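Local structure of putative uncharacterized protein TTHB071 (Thermus thermophilus, 3AYV) at residues A[162-167]-A[194-199]; A[184-189]-A[209-214]; A[218-223]-A[233-238]. The protein is of unknown function but adopts a xylose isomerase-like TIM barrel that binds zinc ions and may take part in protection against oxidative stress. All blocks are in the same frame, centred on the assembly; numbering follows the deposited sequence.

Contact 1. Residues A[162-167]-A[194-199]. With ZN (zinc ion), chain G; ZN (zinc ion), chain F.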
loop_
_atom_site.group_PDB
_atom_site.type_symbol
_atom_site.label_atom_id
_atom_site.label_comp_id
_atom_site.label_asym_id
_atom_site.label_seq_id
_atom_site.Cartn_x
_atom_site.Cartn_y
_atom_site.Cartn_z
ATOM N N ASP A 162 1.098 -6.488 3.047
ATOM C CA ASP A 162 -0.096 -7.044 2.471
ATOM C C ASP A 162 -0.003 -8.551 2.532
ATOM O O ASP A 162 0.745 -9.150 1.759
ATOM C CB ASP A 162 -0.226 -6.588 1.017
ATOM C CG ASP A 162 -1.566 -6.989 0.409
ATOM O OD1 ASP A 162 -1.937 -8.174 0.422
ATOM O OD2 ASP A 162 -2.272 -6.106 -0.068
ATOM N N ALA A 163 -0.756 -9.172 3.438
ATOM C CA ALA A 163 -0.623 -10.620 3.680
ATOM C C ALA A 163 -1.077 -11.476 2.497
ATOM O O ALA A 163 -0.516 -12.539 2.253
ATOM C CB ALA A 163 -1.374 -11.037 4.977
ATOM N N ALA A 164 -2.099 -11.018 1.786
ATOM C CA ALA A 164 -2.592 -11.766 0.623
ATOM C C ALA A 164 -1.541 -11.808 -0.494
ATOM O O ALA A 164 -1.379 -12.837 -1.159
ATOM C CB ALA A 164 -3.895 -11.169 0.120
ATOM N N HIS A 165 -0.830 -10.698 -0.707
ATOM C CA HIS A 165 0.225 -10.711 -1.707
ATOM C C HIS A 165 1.276 -11.729 -1.328
ATOM O O HIS A 165 1.776 -12.442 -2.198
ATOM C CB HIS A 165 0.870 -9.330 -1.860
ATOM C CG HIS A 165 -0.029 -8.312 -2.483
ATOM N ND1 HIS A 165 0.319 -6.983 -2.581
ATOM C CD2 HIS A 165 -1.277 -8.421 -3.014
ATOM C CE1 HIS A 165 -0.670 -6.314 -3.153
ATOM N NE2 HIS A 165 -1.649 -7.166 -3.418
ATOM N N ALA A 166 1.639 -11.805 -0.042
ATOM C CA ALA A 166 2.603 -12.829 0.383
ATOM C C ALA A 166 2.071 -14.250 0.112
ATOM O O ALA A 166 2.795 -15.131 -0.365
ATOM C CB ALA A 166 2.954 -12.651 1.866
ATOM N N ARG A 167 0.791 -14.441 0.381
ATOM C CA ARG A 167 0.182 -15.769 0.264
ATOM C C ARG A 167 0.063 -16.202 -1.181
ATOM O O ARG A 167 0.360 -17.355 -1.497
ATOM C CB ARG A 167 -1.203 -15.757 0.913
ATOM C CG ARG A 167 -1.966 -17.108 0.847
ATOM C CD ARG A 167 -1.235 -18.272 1.514
ATOM N NE ARG A 167 -2.073 -19.487 1.480
ATOM C CZ ARG A 167 -2.686 -20.011 2.542
ATOM N NH1 ARG A 167 -2.551 -19.447 3.738
ATOM N NH2 ARG A 167 -3.431 -21.114 2.408
ATOM N N VAL A 194 -5.406 -18.561 -3.790
ATOM C CA VAL A 194 -5.093 -18.736 -5.214
ATOM C C VAL A 194 -5.013 -17.394 -5.940
ATOM O O VAL A 194 -4.025 -17.120 -6.631
ATOM C CB VAL A 194 -6.124 -19.661 -5.933
ATOM C CG1 VAL A 194 -5.726 -19.847 -7.423
ATOM C CG2 VAL A 194 -6.192 -21.025 -5.231
ATOM N N TYR A 195 -6.035 -16.562 -5.781
ATOM C CA TYR A 195 -6.061 -15.245 -6.395
ATOM C C TYR A 195 -6.053 -14.161 -5.326
ATOM O O TYR A 195 -6.537 -14.380 -4.210
ATOM C CB TYR A 195 -7.297 -15.054 -7.290
ATOM C CG TYR A 195 -7.289 -16.037 -8.413
ATOM C CD1 TYR A 195 -6.480 -15.834 -9.530
ATOM C CD2 TYR A 195 -8.044 -17.204 -8.338
ATOM C CE1 TYR A 195 -6.416 -16.785 -10.554
ATOM C CE2 TYR A 195 -8.019 -18.139 -9.365
ATOM C CZ TYR A 195 -7.198 -17.919 -10.470
ATOM O OH TYR A 195 -7.137 -18.847 -11.481
ATOM N N ASP A 196 -5.569 -12.987 -5.700
ATOM C CA ASP A 196 -5.658 -11.818 -4.839
ATOM C C ASP A 196 -7.093 -11.277 -4.852
ATOM O O ASP A 196 -7.423 -10.365 -5.598
ATOM C CB ASP A 196 -4.668 -10.764 -5.307
ATOM C CG ASP A 196 -4.476 -9.655 -4.292
ATOM O OD1 ASP A 196 -4.695 -9.828 -3.077
ATOM O OD2 ASP A 196 -4.097 -8.592 -4.752
ATOM N N ARG A 197 -7.937 -11.862 -3.996
ATOM C CA ARG A 197 -9.393 -11.689 -4.074
ATOM C C ARG A 197 -9.914 -10.377 -3.565
ATOM O O ARG A 197 -10.969 -9.904 -4.041
ATOM C CB ARG A 197 -10.101 -12.830 -3.323
ATOM C CG ARG A 197 -9.856 -14.186 -3.937
ATOM C CD ARG A 197 -10.595 -14.276 -5.260
ATOM N NE ARG A 197 -10.643 -15.649 -5.717
ATOM C CZ ARG A 197 -11.371 -16.062 -6.754
ATOM N NH1 ARG A 197 -12.096 -15.209 -7.453
ATOM N NH2 ARG A 197 -11.357 -17.334 -7.076
ATOM N N HIS A 198 -9.187 -9.770 -2.628
ATOM C CA HIS A 198 -9.667 -8.553 -1.970
ATOM C C HIS A 198 -11.039 -8.787 -1.315
ATOM O O HIS A 198 -11.920 -7.935 -1.386
ATOM C CB HIS A 198 -9.676 -7.345 -2.937
ATOM C CG HIS A 198 -8.308 -6.828 -3.258
ATOM N ND1 HIS A 198 -8.010 -5.482 -3.303
ATOM C CD2 HIS A 198 -7.141 -7.479 -3.488
ATOM C CE1 HIS A 198 -6.728 -5.325 -3.580
ATOM N NE2 HIS A 198 -6.181 -6.521 -3.709
ATOM N N TRP A 199 -11.198 -9.955 -0.696
ATOM C CA TRP A 199 -12.428 -10.262 0.030
ATOM C C TRP A 199 -12.357 -9.666 1.431
ATOM O O TRP A 199 -11.268 -9.344 1.927
ATOM C CB TRP A 199 -12.606 -11.761 0.172
ATOM C CG TRP A 199 -12.968 -12.526 -1.088
ATOM C CD1 TRP A 199 -13.526 -12.032 -2.246
ATOM C CD2 TRP A 199 -12.849 -13.940 -1.269
ATOM N NE1 TRP A 199 -13.739 -13.069 -3.142
ATOM C CE2 TRP A 199 -13.331 -14.244 -2.564
ATOM C CE3 TRP A 199 -12.366 -14.982 -0.467
ATOM C CZ2 TRP A 199 -13.351 -15.559 -3.064
ATOM C CZ3 TRP A 199 -12.375 -16.287 -0.971
ATOM C CH2 TRP A 199 -12.864 -16.557 -2.253
HETATM ZN ZN ZN G . -3.840 -6.739 -3.719
HETATM ZN ZN ZN F . -2.004 -4.159 -0.865
HETATM O O HOH W 1 -4.279 -7.697 -1.580
HETATM O O HOH W 2 -2.598 -2.324 -2.499
HETATM O O HOH W 3 -3.552 -4.910 -2.567
HETATM O O HOH W 4 -3.511 -5.803 -5.666
#
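Metal coordination joins H165 to D196: both are ligands of one zinc ion (chain G), which H165 meets through NE2 at 2.2 Å and D196 through OD2 at 2.1 Å. H198 adds its NE2 from the same loop as D196, and waters 1, 3 and 4 bring the number of ligands to six. H165 NE2 and D196 OD2 stand 3.1 Å apart, yet what unites them is the metal. The carboxylate comes to the edge of the imidazole, near the ring plane, and its own plane is turned 72° from that of the ring. With CG anti to the backbone N (chi1 -167°), the D196 carboxylate is carried from the loop to the zinc and the edge of the H165 ring.

Hydrogen bonding supports this geometry. Water 1, a zinc ligand, lies 2.6 Å from D196 OD1 and within donating distance of D162 OD2 also, with more acceptors near it than it has protons. D162 is the N-cap of helix 163-169: its OD1 accepts from H165 N (3.0 Å, 160°), which approaches from above the carboxylate plane. On the far side of the imidazole, ND1 of H165 is bonded to the backbone O of N137, fixing the rotation of the ring.

Packing is slight by comparison. The methyl CB of A164 rests 3.6 Å from D196 OD1, while D162 CG sits over the centre of one face of the H165 ring, 3.4 Å above it.

D162 OD2 in turn binds the second zinc (chain F), completed by E136, H187, E223 and waters 2 and 3, and water 3 bridges the two ions. The chemistry thus implies a coupled metal centre, in keeping with the AP endonuclease-like family, in which a helix start and a loop are held together chiefly by zinc.

Contact 2. Residues A[184-189]-A[209-214]. With ZN (zinc ion), chain F.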
loop_
_atom_site.group_PDB
_atom_site.type_symbol
_atom_site.label_atom_id
_atom_site.label_comp_id
_atom_site.label_asym_id
_atom_site.label_seq_id
_atom_site.Cartn_x
_atom_site.Cartn_y
_atom_site.Cartn_z
ATOM N N GLU A 184 4.467 -0.610 9.530
ATOM C CA GLU A 184 3.743 0.416 10.240
ATOM C C GLU A 184 2.346 0.618 9.664
ATOM O O GLU A 184 1.556 1.388 10.210
ATOM C CB GLU A 184 4.553 1.723 10.304
ATOM C CG GLU A 184 4.719 2.456 8.988
ATOM C CD GLU A 184 5.871 3.441 9.020
ATOM O OE1 GLU A 184 5.599 4.638 8.842
ATOM O OE2 GLU A 184 7.035 3.014 9.201
ATOM N N HIS A 185 2.039 -0.123 8.588
ATOM C CA HIS A 185 0.858 0.112 7.762
ATOM C C HIS A 185 0.473 -1.264 7.275
ATOM O O HIS A 185 1.336 -2.041 6.837
ATOM C CB HIS A 185 1.255 0.980 6.566
ATOM C CG HIS A 185 0.172 1.857 6.038
ATOM N ND1 HIS A 185 -0.436 1.634 4.821
ATOM C CD2 HIS A 185 -0.376 2.992 6.528
ATOM C CE1 HIS A 185 -1.309 2.597 4.581
ATOM N NE2 HIS A 185 -1.303 3.425 5.615
ATOM N N LEU A 186 -0.806 -1.607 7.392
ATOM C CA LEU A 186 -1.242 -2.929 6.954
ATOM C C LEU A 186 -2.329 -2.826 5.925
ATOM O O LEU A 186 -3.263 -2.025 6.069
ATOM C CB LEU A 186 -1.686 -3.811 8.132
ATOM C CG LEU A 186 -0.449 -4.311 8.885
ATOM C CD1 LEU A 186 -0.198 -3.437 10.103
ATOM C CD2 LEU A 186 -0.511 -5.813 9.228
ATOM N N HIS A 187 -2.168 -3.604 4.857
ATOM C CA HIS A 187 -3.200 -3.742 3.841
ATOM C C HIS A 187 -3.950 -5.022 4.137
ATOM O O HIS A 187 -3.374 -6.110 4.104
ATOM C CB HIS A 187 -2.570 -3.775 2.450
ATOM C CG HIS A 187 -2.318 -2.417 1.879
ATOM N ND1 HIS A 187 -1.877 -2.228 0.589
ATOM C CD2 HIS A 187 -2.476 -1.177 2.405
ATOM C CE1 HIS A 187 -1.729 -0.934 0.355
ATOM N NE2 HIS A 187 -2.100 -0.273 1.436
ATOM N N LEU A 188 -5.234 -4.879 4.453
ATOM C CA LEU A 188 -6.034 -5.999 4.953
ATOM C C LEU A 188 -7.109 -6.440 3.990
ATOM O O LEU A 188 -7.837 -5.615 3.445
ATOM C CB LEU A 188 -6.702 -5.622 6.266
ATOM C CG LEU A 188 -5.760 -5.251 7.428
ATOM C CD1 LEU A 188 -6.676 -4.900 8.607
ATOM C CD2 LEU A 188 -4.876 -6.419 7.779
ATOM N N ASN A 189 -7.176 -7.748 3.788
ATOM C CA ASN A 189 -8.270 -8.400 3.073
ATOM C C ASN A 189 -8.064 -9.897 3.221
ATOM O O ASN A 189 -7.154 -10.299 3.948
ATOM C CB ASN A 189 -8.350 -7.939 1.599
ATOM C CG ASN A 189 -7.063 -8.182 0.821
ATOM O OD1 ASN A 189 -6.375 -9.185 1.025
ATOM N ND2 ASN A 189 -6.732 -7.250 -0.079
ATOM N N GLY A 209 -7.156 -13.828 12.731
ATOM C CA GLY A 209 -7.304 -13.974 14.184
ATOM C C GLY A 209 -6.041 -14.493 14.861
ATOM O O GLY A 209 -5.740 -14.117 16.007
ATOM N N ALA A 210 -5.293 -15.345 14.165
ATOM C CA ALA A 210 -4.072 -15.923 14.704
ATOM C C ALA A 210 -2.869 -14.965 14.775
ATOM O O ALA A 210 -1.948 -15.214 15.555
ATOM C CB ALA A 210 -3.692 -17.222 13.936
ATOM N N TRP A 211 -2.856 -13.875 13.991
ATOM C CA TRP A 211 -1.649 -13.040 13.925
ATOM C C TRP A 211 -1.840 -11.535 13.965
ATOM O O TRP A 211 -0.877 -10.803 14.197
ATOM C CB TRP A 211 -0.780 -13.442 12.704
ATOM C CG TRP A 211 -1.478 -13.277 11.372
ATOM C CD1 TRP A 211 -2.174 -14.249 10.683
ATOM C CD2 TRP A 211 -1.554 -12.088 10.574
ATOM N NE1 TRP A 211 -2.662 -13.722 9.508
ATOM C CE2 TRP A 211 -2.298 -12.404 9.417
ATOM C CE3 TRP A 211 -1.039 -10.789 10.709
ATOM C CZ2 TRP A 211 -2.549 -11.461 8.407
ATOM C CZ3 TRP A 211 -1.299 -9.853 9.706
ATOM C CH2 TRP A 211 -2.050 -10.194 8.577
ATOM N N LEU A 212 -3.064 -11.053 13.745
ATOM C CA LEU A 212 -3.267 -9.616 13.517
ATOM C C LEU A 212 -3.425 -8.773 14.784
ATOM O O LEU A 212 -3.130 -7.563 14.774
ATOM C CB LEU A 212 -4.452 -9.370 12.569
ATOM C CG LEU A 212 -4.842 -7.916 12.243
ATOM C CD1 LEU A 212 -3.740 -7.173 11.452
ATOM C CD2 LEU A 212 -6.135 -7.924 11.463
ATOM N N ARG A 213 -3.876 -9.395 15.869
ATOM C CA ARG A 213 -4.201 -8.629 17.076
ATOM C C ARG A 213 -3.071 -7.684 17.562
ATOM O O ARG A 213 -3.366 -6.539 17.919
ATOM C CB ARG A 213 -4.730 -9.522 18.218
ATOM C CG ARG A 213 -5.558 -8.730 19.237
ATOM C CD ARG A 213 -6.081 -9.614 20.352
ATOM N NE ARG A 213 -6.127 -11.015 19.930
ATOM C CZ ARG A 213 -7.235 -11.659 19.584
ATOM N NH1 ARG A 213 -8.393 -11.022 19.629
ATOM N NH2 ARG A 213 -7.186 -12.933 19.200
ATOM N N PRO A 214 -1.793 -8.135 17.543
ATOM C CA PRO A 214 -0.737 -7.204 17.989
ATOM C C PRO A 214 -0.628 -5.913 17.187
ATOM O O PRO A 214 -0.032 -4.956 17.670
ATOM C CB PRO A 214 0.552 -8.036 17.878
ATOM C CG PRO A 214 0.099 -9.445 17.975
ATOM C CD PRO A 214 -1.232 -9.460 17.234
HETATM ZN ZN ZN F . -2.004 -4.159 -0.865
HETATM O O HOH W 2 -2.598 -2.324 -2.499
HETATM O O HOH W 3 -3.552 -4.910 -2.567
#
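L188 and L212 point at each other tip to tip, the branched end of one against the branched end of the other. The closest approach is L188 CD2 to L212 CD1 at 3.9 Å, and L212 CD2 also lies 4.2 Å from L188 CD1, so both methyls of each leucine share in the junction. L212 achieves this by holding CG anti to its backbone N (chi1 178°), which carries its branch up to the strand.

L186, two residues earlier on strand 185-188, meets the loop differently. Its side chain runs past those of L212 and W211 in the opposite direction, and a single methyl, CD2, does the touching: it is 4.1 Å from L212 CD1 and equally 4.1 Å from W211 CZ3. L186 CD2 meets the indole at its edge, close to the ring plane, on the six-membered ring rather than the pyrrole side; one face of the same ring is partly covered by CB of its neighbour L212. At the other end of the indole, W211 NE1 is bonded to the backbone O of L206, which helps to fix the turn of the ring.

Between L186 and L188, H187 takes the inner side of the TIM-barrel strand and gives ND1 to zinc (chain F) at 2.4 Å. Its NE2 is bonded to E27, a second-shell residue that would set the angle of the imidazole at the metal.

In place of a barrel helix, then, residues 209-214 of the connection between strands 185-188 and 219-222 cover this outer face. The contact across it is wholly apolar, made of methyls and an indole edge without any directional bond, so its cohesion comes from burying hydrocarbon, whereas one residue along the same strand the chemistry is that of a metal ligand.

Contact 3. Residues A[218-223]-A[233-238]. With ZN (zinc ion), chain F.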
loop_
_atom_site.group_PDB
_atom_site.type_symbol
_atom_site.label_atom_id
_atom_site.label_comp_id
_atom_site.label_asym_id
_atom_site.label_seq_id
_atom_site.Cartn_x
_atom_site.Cartn_y
_atom_site.Cartn_z
ATOM N N ARG A 218 -1.842 0.032 14.705
ATOM C CA ARG A 218 -1.257 0.550 13.463
ATOM C C ARG A 218 -2.348 0.959 12.476
ATOM O O ARG A 218 -3.512 0.553 12.607
ATOM C CB ARG A 218 -0.389 -0.526 12.795
ATOM C CG ARG A 218 1.105 -0.504 13.141
ATOM C CD ARG A 218 1.400 -1.041 14.513
ATOM N NE ARG A 218 2.717 -1.677 14.584
ATOM C CZ ARG A 218 3.075 -2.535 15.528
ATOM N NH1 ARG A 218 2.218 -2.853 16.502
ATOM N NH2 ARG A 218 4.288 -3.073 15.514
ATOM N N THR A 219 -1.974 1.751 11.481
ATOM C CA THR A 219 -2.917 2.127 10.443
ATOM C C THR A 219 -3.246 0.873 9.640
ATOM O O THR A 219 -2.339 0.125 9.248
ATOM C CB THR A 219 -2.385 3.244 9.553
ATOM O OG1 THR A 219 -2.096 4.394 10.367
ATOM C CG2 THR A 219 -3.429 3.637 8.502
ATOM N N MET A 220 -4.547 0.641 9.445
ATOM C CA MET A 220 -5.043 -0.506 8.709
ATOM C C MET A 220 -5.932 -0.038 7.568
ATOM O O MET A 220 -6.824 0.801 7.763
ATOM C CB MET A 220 -5.787 -1.440 9.645
ATOM C CG MET A 220 -4.862 -2.205 10.582
ATOM S SD MET A 220 -5.815 -2.996 11.866
ATOM C CE MET A 220 -6.445 -1.546 12.733
ATOM N N VAL A 221 -5.659 -0.555 6.367
ATOM C CA VAL A 221 -6.382 -0.154 5.182
ATOM C C VAL A 221 -7.168 -1.372 4.707
ATOM O O VAL A 221 -6.600 -2.433 4.490
ATOM C CB VAL A 221 -5.436 0.282 4.021
ATOM C CG1 VAL A 221 -6.280 0.633 2.773
ATOM C CG2 VAL A 221 -4.607 1.483 4.431
ATOM N N LEU A 222 -8.473 -1.223 4.592
ATOM C CA LEU A 222 -9.302 -2.292 4.067
ATOM C C LEU A 222 -9.254 -2.222 2.544
ATOM O O LEU A 222 -9.854 -1.352 1.920
ATOM C CB LEU A 222 -10.744 -2.178 4.583
ATOM C CG LEU A 222 -10.849 -2.225 6.112
ATOM C CD1 LEU A 222 -12.307 -2.037 6.531
ATOM C CD2 LEU A 222 -10.305 -3.555 6.645
ATOM N N GLU A 223 -8.504 -3.149 1.967
ATOM C CA GLU A 223 -8.347 -3.251 0.532
ATOM C C GLU A 223 -9.338 -4.298 0.051
ATOM O O GLU A 223 -8.972 -5.415 -0.304
ATOM C CB GLU A 223 -6.922 -3.652 0.239
ATOM C CG GLU A 223 -6.036 -2.439 0.421
ATOM C CD GLU A 223 -4.966 -2.410 -0.564
ATOM O OE1 GLU A 223 -4.754 -1.345 -1.219
ATOM O OE2 GLU A 223 -4.337 -3.485 -0.662
ATOM N N ALA A 233 -16.292 -5.098 11.373
ATOM C CA ALA A 233 -16.862 -5.939 12.425
ATOM C C ALA A 233 -15.897 -7.030 12.884
ATOM O O ALA A 233 -15.835 -7.343 14.078
ATOM C CB ALA A 233 -18.205 -6.560 11.963
ATOM N N PHE A 234 -15.149 -7.613 11.937
ATOM C CA PHE A 234 -14.075 -8.559 12.262
ATOM C C PHE A 234 -13.026 -7.862 13.161
ATOM O O PHE A 234 -12.618 -8.416 14.195
ATOM C CB PHE A 234 -13.418 -9.101 10.963
ATOM C CG PHE A 234 -12.423 -10.228 11.183
ATOM C CD1 PHE A 234 -11.118 -9.962 11.619
ATOM C CD2 PHE A 234 -12.781 -11.548 10.934
ATOM C CE1 PHE A 234 -10.201 -11.004 11.817
ATOM C CE2 PHE A 234 -11.869 -12.606 11.128
ATOM C CZ PHE A 234 -10.579 -12.329 11.569
ATOM N N LEU A 235 -12.619 -6.649 12.785
ATOM C CA LEU A 235 -11.555 -5.942 13.517
ATOM C C LEU A 235 -12.004 -5.598 14.950
ATOM O O LEU A 235 -11.227 -5.714 15.923
ATOM C CB LEU A 235 -11.126 -4.666 12.780
ATOM C CG LEU A 235 -10.349 -4.884 11.470
ATOM C CD1 LEU A 235 -10.038 -3.565 10.782
ATOM C CD2 LEU A 235 -9.058 -5.631 11.797
ATOM N N GLN A 236 -13.257 -5.171 15.054
ATOM C CA GLN A 236 -13.846 -4.809 16.328
ATOM C C GLN A 236 -13.958 -5.985 17.305
ATOM O O GLN A 236 -13.686 -5.807 18.500
ATOM C CB GLN A 236 -15.191 -4.134 16.105
ATOM C CG GLN A 236 -15.055 -2.664 15.731
ATOM C CD GLN A 236 -16.351 -2.081 15.208
ATOM O OE1 GLN A 236 -16.466 -0.871 15.029
ATOM N NE2 GLN A 236 -17.329 -2.943 14.938
ATOM N N ALA A 237 -14.352 -7.160 16.813
ATOM C CA ALA A 237 -14.393 -8.388 17.621
ATOM C C ALA A 237 -12.984 -8.801 18.022
ATOM O O ALA A 237 -12.753 -9.281 19.124
ATOM C CB ALA A 237 -15.063 -9.525 16.858
ATOM N N LEU A 238 -12.041 -8.628 17.107
ATOM C CA LEU A 238 -10.662 -8.970 17.388
ATOM C C LEU A 238 -10.126 -8.065 18.486
ATOM O O LEU A 238 -9.381 -8.514 19.354
ATOM C CB LEU A 238 -9.808 -8.850 16.111
ATOM C CG LEU A 238 -8.425 -9.486 16.161
ATOM C CD1 LEU A 238 -8.483 -10.995 16.477
ATOM C CD2 LEU A 238 -7.704 -9.233 14.840
HETATM ZN ZN ZN F . -2.004 -4.159 -0.865
HETATM O O HOH W 2 -2.598 -2.324 -2.499
HETATM O O HOH W 3 -3.552 -4.910 -2.567
#
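In L235 a chi1 of -70° sets CG anti to the carbonyl carbon, and a chi2 of 177° then spreads the two methyls so that each meets a different residue of strand 219-222. CD2 lies 4.2 Å from M220 SD, and CD1 lies 4.1 Å from L222 CD2. M220 bends at its last torsion (chi3 -66°), and it is the sulfur, not the terminal CE, that comes nearest to the leucine. L222 uses just one branch. Each strand side chain runs past L235 in the direction opposite to the leucine's own instead of meeting it head on, so the leucine of the helix is received between two residues that lie two apart on the strand.

This is the last beta-alpha unit of the TIM barrel: strand 219-222 is the eighth in the closed parallel sheet, and helix 229-240 lies against its outer surface. L235 is the residue of the helical segment that makes the contact, and it is buried. The same side chain also touches V3 on the first strand, where the barrel closes, and L201 and L212 of the long connection that precedes strand 219-222; M220 meets L188 on the neighbouring strand.

Beyond the end of the strand the chain turns from hydrocarbon to metal chemistry. E223, whose backbone O accepts from N189 ND2, holds its carboxylate at the zinc ion (chain F), with OE2 as the ligand at 2.4 Å. Water 2, itself bound to that ion, donates a weak hydrogen bond of 2.7 Å to E223 OE1. E136, D162 and H187 are the other protein ligands of this ion.

Overall arrangement
Followed from the N terminus, the chain first reaches 162-167, where strand 158-162 gives way to helix 163-169, then strand 185-188, and only afterwards the loop 194-199 that closes contact 1. Contact 2 opens before that closure and ends at 209-214, so the two cross. Contact 3 comes later and in series, closing the short span from 218-223 to 233-238. Contact 1 joins loop and helix at the metal end of the barrel; contacts 2 and 3 cover the outer faces of neighbouring strands, linked between L188 N and V221 O by a probable hydrogen bond of 2.8 Å. All three supply ligands to the zinc of chain F.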